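Local coordinates for protein translation initiation factor eIF2B subunit delta (Schizosaccharomyces pombe, PDB 5B04) that forms part of the eIF2B complex, which catalyses the exchange of GDP for GTP on the gamma subunit of initiation factor eIF2, at residues V174-Y178 against L190-I194; T262-G268 against G291-R295; G398-V402 against L416-K420. All coordinates share one frame; numbering follows the deposited sequence.

Contact 1: residues V174-Y178 against L190-I194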
# COMPACT_ATOMS: atom_id res chain seq x y z
N VAL G 174 -22.40 24.89 -36.26
CA VAL G 174 -22.31 26.10 -35.46
C VAL G 174 -21.64 27.22 -36.25
O VAL G 174 -22.20 28.30 -36.41
CB VAL G 174 -21.53 25.86 -34.15
CG1 VAL G 174 -21.22 27.19 -33.47
CG2 VAL G 174 -22.31 24.95 -33.23
N ILE G 175 -20.44 26.94 -36.75
CA ILE G 175 -19.67 27.92 -37.51
C ILE G 175 -20.34 28.24 -38.85
O ILE G 175 -20.33 29.39 -39.29
CB ILE G 175 -18.22 27.43 -37.74
CG1 ILE G 175 -17.44 27.45 -36.42
CG2 ILE G 175 -17.50 28.29 -38.77
CD1 ILE G 175 -16.03 26.92 -36.54
N GLN G 176 -20.93 27.23 -39.48
CA GLN G 176 -21.62 27.43 -40.76
C GLN G 176 -22.80 28.39 -40.62
O GLN G 176 -22.98 29.27 -41.45
CB GLN G 176 -22.10 26.09 -41.33
CG GLN G 176 -22.81 26.20 -42.67
CD GLN G 176 -21.86 26.55 -43.80
OE1 GLN G 176 -21.48 27.71 -43.96
NE2 GLN G 176 -21.49 25.56 -44.59
N ASP G 177 -23.59 28.20 -39.56
CA ASP G 177 -24.74 29.06 -39.31
C ASP G 177 -24.28 30.35 -38.62
O ASP G 177 -25.05 31.29 -38.47
CB ASP G 177 -25.79 28.33 -38.48
CG ASP G 177 -26.56 27.30 -39.29
OD1 ASP G 177 -26.57 27.41 -40.54
OD2 ASP G 177 -27.14 26.38 -38.68
N TYR G 178 -23.02 30.37 -38.19
CA TYR G 178 -22.47 31.52 -37.50
C TYR G 178 -22.36 32.76 -38.37
O TYR G 178 -21.76 32.73 -39.45
CB TYR G 178 -21.08 31.19 -36.94
CG TYR G 178 -20.38 32.34 -36.26
CD1 TYR G 178 -20.74 32.75 -34.99
CD2 TYR G 178 -19.35 33.02 -36.90
CE1 TYR G 178 -20.09 33.80 -34.37
CE2 TYR G 178 -18.70 34.07 -36.29
CZ TYR G 178 -19.08 34.46 -35.03
OH TYR G 178 -18.43 35.51 -34.42
N LEU G 190 -15.36 34.55 -33.10
CA LEU G 190 -15.84 33.18 -33.34
C LEU G 190 -15.44 32.30 -32.16
O LEU G 190 -16.19 31.39 -31.79
CB LEU G 190 -15.29 32.61 -34.65
CG LEU G 190 -15.71 31.17 -34.98
CD1 LEU G 190 -17.22 30.97 -34.85
CD2 LEU G 190 -15.24 30.74 -36.36
N THR G 191 -14.28 32.57 -31.58
CA THR G 191 -13.79 31.78 -30.47
C THR G 191 -14.62 31.99 -29.20
O THR G 191 -14.66 31.13 -28.33
CB THR G 191 -12.31 32.09 -30.16
OG1 THR G 191 -11.87 31.30 -29.05
CG2 THR G 191 -12.13 33.57 -29.83
N THR G 192 -15.28 33.14 -29.11
CA THR G 192 -16.12 33.45 -27.96
C THR G 192 -17.47 32.76 -28.07
O THR G 192 -17.98 32.20 -27.09
CB THR G 192 -16.32 34.97 -27.80
OG1 THR G 192 -15.07 35.60 -27.51
CG2 THR G 192 -17.30 35.27 -26.68
N HIS G 193 -18.05 32.81 -29.26
CA HIS G 193 -19.32 32.14 -29.53
C HIS G 193 -19.19 30.64 -29.33
O HIS G 193 -20.08 30.00 -28.78
CB HIS G 193 -19.80 32.45 -30.95
CG HIS G 193 -21.17 31.93 -31.26
ND1 HIS G 193 -21.42 31.03 -32.27
CD2 HIS G 193 -22.37 32.20 -30.69
CE1 HIS G 193 -22.71 30.76 -32.31
NE2 HIS G 193 -23.31 31.45 -31.36
N ILE G 194 -18.06 30.09 -29.77
CA ILE G 194 -17.75 28.68 -29.56
C ILE G 194 -17.68 28.37 -28.07
O ILE G 194 -18.23 27.37 -27.61
CB ILE G 194 -16.42 28.29 -30.25
CG1 ILE G 194 -16.62 28.18 -31.76
CG2 ILE G 194 -15.90 26.97 -29.70
CD1 ILE G 194 -17.57 27.07 -32.18
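Tyr178 and Leu190 meet in a helical hairpin of the N-terminal helical region, where the last turn of helix 160-177, with Tyr178 just after it, packs against helix 186-204. The two run in opposite directions, as the pairing of Val174 with Ile194 and of Ile175 with Leu190 indicates. No hydrogen bond crosses; all six touching residues are buried, and the fit rests on side-chain packing. Leu190 supplies the central element. Its CD1 sits over one face of the Tyr178 ring, 3.6 Å from the ring centroid and 10° off the normal, a CH-pi contact. Its other methyl, CD2, turns to Ile175, whose CD1 lies 3.9 Å from it, and these two side chains cross at about a right angle. Tyr178 is directed at helix 186-204 with CG anti to the backbone N (chi1 177°), and its hydroxyl is hydrogen-bonded to ND1 of His189, one residue ahead of Leu190. The His193 ring lies obliquely beside that of Tyr178, with centroids 5.1 Å apart and planes at 34°. Helix 231-262 adds Leu238 against Ile175 and Leu190, while Ser34 of the eIF2B gamma subunit packs on Tyr178 and His193. Further along the hairpin, away from the connecting loop, Val174 CG1 meets Ile194 CD1 at 3.9 Å.

Contact 2: residues T262-G268 against G291-R295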
# COMPACT_ATOMS: atom_id res chain seq x y z
N THR G 262 -5.36 -6.66 -35.26
CA THR G 262 -5.90 -7.91 -35.80
C THR G 262 -4.82 -8.94 -36.09
O THR G 262 -5.01 -10.13 -35.87
CB THR G 262 -6.70 -7.65 -37.10
OG1 THR G 262 -7.72 -6.67 -36.85
CG2 THR G 262 -7.35 -8.93 -37.61
N GLU G 263 -3.67 -8.47 -36.57
CA GLU G 263 -2.58 -9.37 -36.92
C GLU G 263 -1.89 -9.95 -35.69
O GLU G 263 -1.04 -10.84 -35.81
CB GLU G 263 -1.56 -8.66 -37.81
CG GLU G 263 -2.12 -8.26 -39.17
CD GLU G 263 -2.66 -9.44 -39.95
OE1 GLU G 263 -2.03 -10.52 -39.92
OE2 GLU G 263 -3.73 -9.30 -40.59
N LYS G 264 -2.26 -9.46 -34.51
CA LYS G 264 -1.76 -10.03 -33.27
C LYS G 264 -2.65 -11.18 -32.82
O LYS G 264 -2.29 -11.95 -31.94
CB LYS G 264 -1.69 -8.96 -32.18
CG LYS G 264 -0.38 -8.19 -32.17
CD LYS G 264 0.80 -9.15 -32.07
CE LYS G 264 2.13 -8.41 -32.08
NZ LYS G 264 3.27 -9.33 -31.86
N ILE G 265 -3.82 -11.29 -33.45
CA ILE G 265 -4.74 -12.39 -33.17
C ILE G 265 -4.31 -13.66 -33.89
O ILE G 265 -4.04 -13.64 -35.10
CB ILE G 265 -6.18 -12.03 -33.58
CG1 ILE G 265 -6.66 -10.78 -32.83
CG2 ILE G 265 -7.12 -13.19 -33.33
CD1 ILE G 265 -8.05 -10.33 -33.21
N GLN G 266 -4.25 -14.76 -33.16
CA GLN G 266 -3.84 -16.04 -33.71
C GLN G 266 -4.99 -17.04 -33.65
O GLN G 266 -5.93 -16.86 -32.87
CB GLN G 266 -2.62 -16.57 -32.96
CG GLN G 266 -1.48 -15.58 -32.89
CD GLN G 266 -0.72 -15.65 -31.58
OE1 GLN G 266 -0.72 -16.68 -30.90
NE2 GLN G 266 -0.08 -14.54 -31.20
N ASP G 267 -4.93 -18.08 -34.48
CA ASP G 267 -5.99 -19.08 -34.51
C ASP G 267 -6.07 -19.87 -33.21
O ASP G 267 -5.09 -20.50 -32.80
CB ASP G 267 -5.80 -20.03 -35.69
CG ASP G 267 -6.26 -19.44 -37.01
OD1 ASP G 267 -6.92 -18.38 -36.98
OD2 ASP G 267 -5.96 -20.03 -38.07
N GLY G 268 -7.22 -19.82 -32.56
CA GLY G 268 -7.43 -20.51 -31.30
C GLY G 268 -7.44 -19.56 -30.13
O GLY G 268 -7.55 -19.98 -28.97
N GLY G 291 -11.21 -14.12 -41.60
CA GLY G 291 -11.22 -15.55 -41.39
C GLY G 291 -10.27 -16.04 -40.32
O GLY G 291 -9.51 -16.98 -40.54
N LYS G 292 -10.32 -15.40 -39.15
CA LYS G 292 -9.54 -15.85 -38.01
C LYS G 292 -10.41 -16.68 -37.08
O LYS G 292 -11.55 -16.30 -36.78
CB LYS G 292 -8.95 -14.66 -37.25
CG LYS G 292 -7.97 -13.82 -38.06
CD LYS G 292 -6.57 -13.88 -37.48
CE LYS G 292 -5.65 -12.87 -38.14
NZ LYS G 292 -4.28 -12.90 -37.55
N LYS G 293 -9.89 -17.83 -36.64
CA LYS G 293 -10.64 -18.69 -35.73
C LYS G 293 -10.37 -18.34 -34.28
O LYS G 293 -9.29 -18.59 -33.75
CB LYS G 293 -10.29 -20.16 -35.98
CG LYS G 293 -9.75 -20.47 -37.37
CD LYS G 293 -9.08 -21.83 -37.39
CE LYS G 293 -9.97 -22.88 -36.75
NZ LYS G 293 -9.54 -24.26 -37.06
N PHE G 294 -11.38 -17.75 -33.63
CA PHE G 294 -11.25 -17.32 -32.25
C PHE G 294 -12.63 -17.19 -31.62
O PHE G 294 -13.64 -17.20 -32.32
CB PHE G 294 -10.51 -15.99 -32.17
CG PHE G 294 -11.26 -14.84 -32.79
CD1 PHE G 294 -11.21 -14.63 -34.15
CD2 PHE G 294 -12.02 -13.99 -32.01
CE1 PHE G 294 -11.90 -13.58 -34.73
CE2 PHE G 294 -12.71 -12.94 -32.58
CZ PHE G 294 -12.65 -12.73 -33.94
N ARG G 295 -12.67 -17.08 -30.30
CA ARG G 295 -13.91 -16.77 -29.61
C ARG G 295 -13.70 -15.61 -28.64
O ARG G 295 -12.58 -15.38 -28.17
CB ARG G 295 -14.45 -18.00 -28.87
CG ARG G 295 -13.53 -18.60 -27.83
CD ARG G 295 -14.16 -19.83 -27.20
NE ARG G 295 -13.27 -20.52 -26.27
CZ ARG G 295 -13.36 -20.44 -24.95
NH1 ARG G 295 -14.31 -19.69 -24.40
NH2 ARG G 295 -12.50 -21.10 -24.18
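Lys292 with Ile265, and Lys293 with Asp267 and Gly268, join two segments of the mostly parallel sheet of the Rossmann-like domain, one leading into strand 269-274 and the other at the start of strand 294-300. These neighbouring strands are linked by helix 278-289 in a beta-alpha-beta crossover, and Gly291 lies in the Schellman motif that ends this helix. Four hydrogen bonds cross the contact, and two of them are made by one ammonium group. Lys292 NZ donates to Ile265 O at 2.6 Å, lying in the carbonyl plane with a C=O...N angle of 156°. The bond from Lys292 NZ to Thr262 O is weak, at 3.3 Å. Thr262 O also receives Ile265 N at 2.9 Å, the bond of the type I turn 262-265, so the lysine ties the carbonyl of Thr262 at the helix end to that of Ile265 in the turn that follows. Its chain gets there by bending at chi2 (-115°). Glu263 OE1 stands 4.0 Å from Lys292 NZ, beyond a salt bridge, though its charge may still favour the ammonium there.

Lys293 is held through its backbone at both ends. Its N donates to Asp267 OD1 at 3.0 Å, approaching from above the carboxylate plane. Its O accepts Gly268 N at 2.7 Å, an almost straight bond with an N-H...O angle of 172°. The aliphatic part of Lys293 lies across the same carboxylate. The strand pairing continues in backbone bonds between Arg295 and both Asp269 and Ile271. Elsewhere, Thr262 OG1 is satisfied by Val258 O, one turn back in its helix, and Gln266 N by Asp269 OD2. Beneath the polar network, Ile265 touches Ala287 and Ile271, and its CG2 lies 4.4 Å from Phe294 CD1.

Contact 3: residues G398-V402 against L416-K420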
# COMPACT_ATOMS: atom_id res chain seq x y z
N GLY G 398 -26.16 8.15 -8.53
CA GLY G 398 -26.19 7.12 -7.51
C GLY G 398 -27.44 6.26 -7.57
O GLY G 398 -27.46 5.13 -7.09
N ASP G 399 -28.50 6.81 -8.16
CA ASP G 399 -29.77 6.11 -8.28
C ASP G 399 -29.68 4.92 -9.23
O ASP G 399 -30.51 4.01 -9.19
CB ASP G 399 -30.87 7.07 -8.74
CG ASP G 399 -31.03 8.25 -7.81
OD1 ASP G 399 -30.77 8.10 -6.59
OD2 ASP G 399 -31.41 9.34 -8.28
N GLN G 400 -28.67 4.93 -10.09
CA GLN G 400 -28.42 3.82 -11.02
C GLN G 400 -28.12 2.53 -10.27
O GLN G 400 -28.38 1.43 -10.76
CB GLN G 400 -27.27 4.16 -11.97
CG GLN G 400 -27.71 4.79 -13.28
CD GLN G 400 -28.42 3.80 -14.19
OE1 GLN G 400 -27.78 3.02 -14.89
NE2 GLN G 400 -29.75 3.84 -14.18
N LEU G 401 -27.57 2.67 -9.07
CA LEU G 401 -27.15 1.53 -8.26
C LEU G 401 -28.31 0.94 -7.46
O LEU G 401 -28.21 -0.17 -6.93
CB LEU G 401 -26.02 1.94 -7.32
CG LEU G 401 -24.73 1.12 -7.37
CD1 LEU G 401 -24.29 0.89 -8.81
CD2 LEU G 401 -23.64 1.83 -6.59
N VAL G 402 -29.43 1.63 -7.40
CA VAL G 402 -30.63 1.09 -6.77
C VAL G 402 -31.22 -0.12 -7.46
O VAL G 402 -31.73 -1.00 -6.82
CB VAL G 402 -31.70 2.16 -6.64
CG1 VAL G 402 -32.96 1.60 -6.01
CG2 VAL G 402 -31.17 3.29 -5.80
N LEU G 416 -32.41 0.26 -1.22
CA LEU G 416 -31.61 1.47 -1.14
C LEU G 416 -32.24 2.67 -1.79
O LEU G 416 -31.61 3.69 -1.94
CB LEU G 416 -30.28 1.23 -1.80
CG LEU G 416 -29.47 0.14 -1.15
CD1 LEU G 416 -28.09 0.15 -1.75
CD2 LEU G 416 -29.38 0.39 0.33
N ALA G 417 -33.49 2.55 -2.18
CA ALA G 417 -34.13 3.56 -2.98
C ALA G 417 -34.18 4.89 -2.28
O ALA G 417 -34.09 5.91 -2.91
CB ALA G 417 -35.51 3.13 -3.34
N ASN G 418 -34.38 4.89 -0.98
CA ASN G 418 -34.47 6.15 -0.25
C ASN G 418 -33.13 6.55 0.38
O ASN G 418 -33.10 7.18 1.44
CB ASN G 418 -35.54 6.06 0.84
CG ASN G 418 -35.35 4.86 1.74
OD1 ASN G 418 -35.08 3.75 1.27
ND2 ASN G 418 -35.49 5.07 3.04
N TRP G 419 -32.04 6.19 -0.28
CA TRP G 419 -30.70 6.41 0.25
C TRP G 419 -30.35 7.89 0.40
O TRP G 419 -29.52 8.26 1.22
CB TRP G 419 -29.66 5.72 -0.63
CG TRP G 419 -29.51 6.35 -1.98
CD1 TRP G 419 -30.32 6.16 -3.07
CD2 TRP G 419 -28.50 7.27 -2.39
NE1 TRP G 419 -29.87 6.90 -4.13
CE2 TRP G 419 -28.75 7.59 -3.74
CE3 TRP G 419 -27.40 7.85 -1.75
CZ2 TRP G 419 -27.94 8.47 -4.46
CZ3 TRP G 419 -26.60 8.72 -2.47
CH2 TRP G 419 -26.88 9.03 -3.81
N LYS G 420 -30.99 8.72 -0.42
CA LYS G 420 -30.78 10.17 -0.36
C LYS G 420 -31.17 10.71 1.01
O LYS G 420 -30.54 11.63 1.53
CB LYS G 420 -31.60 10.87 -1.45
CG LYS G 420 -31.35 10.34 -2.85
CD LYS G 420 -30.15 11.01 -3.50
CE LYS G 420 -30.59 11.99 -4.57
NZ LYS G 420 -31.37 11.32 -5.66
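Asp399 pairs with Trp419 and Lys420 where two parts of the long connection between strands 395-396 and 425-435 come together. One part is a short 3-10 turn, 398-400, and the other holds a type I turn from Leu416 to Trp419. The hydrogen bond comes first: Trp419 NE1 donates to Asp399 OD1 at 2.9 Å, with an N-H...O angle of 145°. The oxygen is met nearly along its C-O axis and lies close to the plane of the indole, at its edge, while the carboxylate and ring planes stand 67° apart.

The electrostatic element is a salt bridge to the same carboxylate. Lys420 NZ lies 3.3 Å from Asp399 OD2 and 3.4 Å from Asp399 OD1, both weak as hydrogen bonds, so OD1 serves the indole and the ammonium together. The lysine chain folds back, bent at chi2, chi3 and chi4, and its CD lies 3.5 Å above the plane of the Trp419 ring, toward the rim.

Apolar packing completes the contact. Val402 divides its methyls: CG1 approaches Ala417 CB at 4.0 Å, and CG2 lies 4.1 Å from Trp419 CD1. Gly398 has no side chain, and its CA lies 3.8 Å from Trp419 CZ2; a CB there would point at the indole.

Asp399, Ala417 and Lys420 lie on the surface, whereas the apolar side faces the antiparallel sheet: Leu427 of strand 425-435 touches Val402, Leu416 and Trp419, and Leu425 touches Trp419. Leu416 packs on His249 and Leu401 on Ile265 of the eIF2B beta subunit, so one side of the contact borders that subunit.

The three contacts follow one another along the chain without overlapping, and none touches another. Contacts 1 and 2 lie on opposite sides of the chain's centre, their own centres 47 Å apart; contact 3 is centred 40 Å from contact 1 and 43 Å from contact 2. Even the nearest atoms of any two contacts are about 27 Å apart or more. Helix 231-262 relates the first two: it packs on contact 1 through Leu238 and its C-terminal end enters contact 2. The contacts also differ in makeup, from buried apolar packing through a mainly backbone-directed polar network to a surface carboxylate shared by an indole and an ammonium group. Each lies near another chain of the assembly.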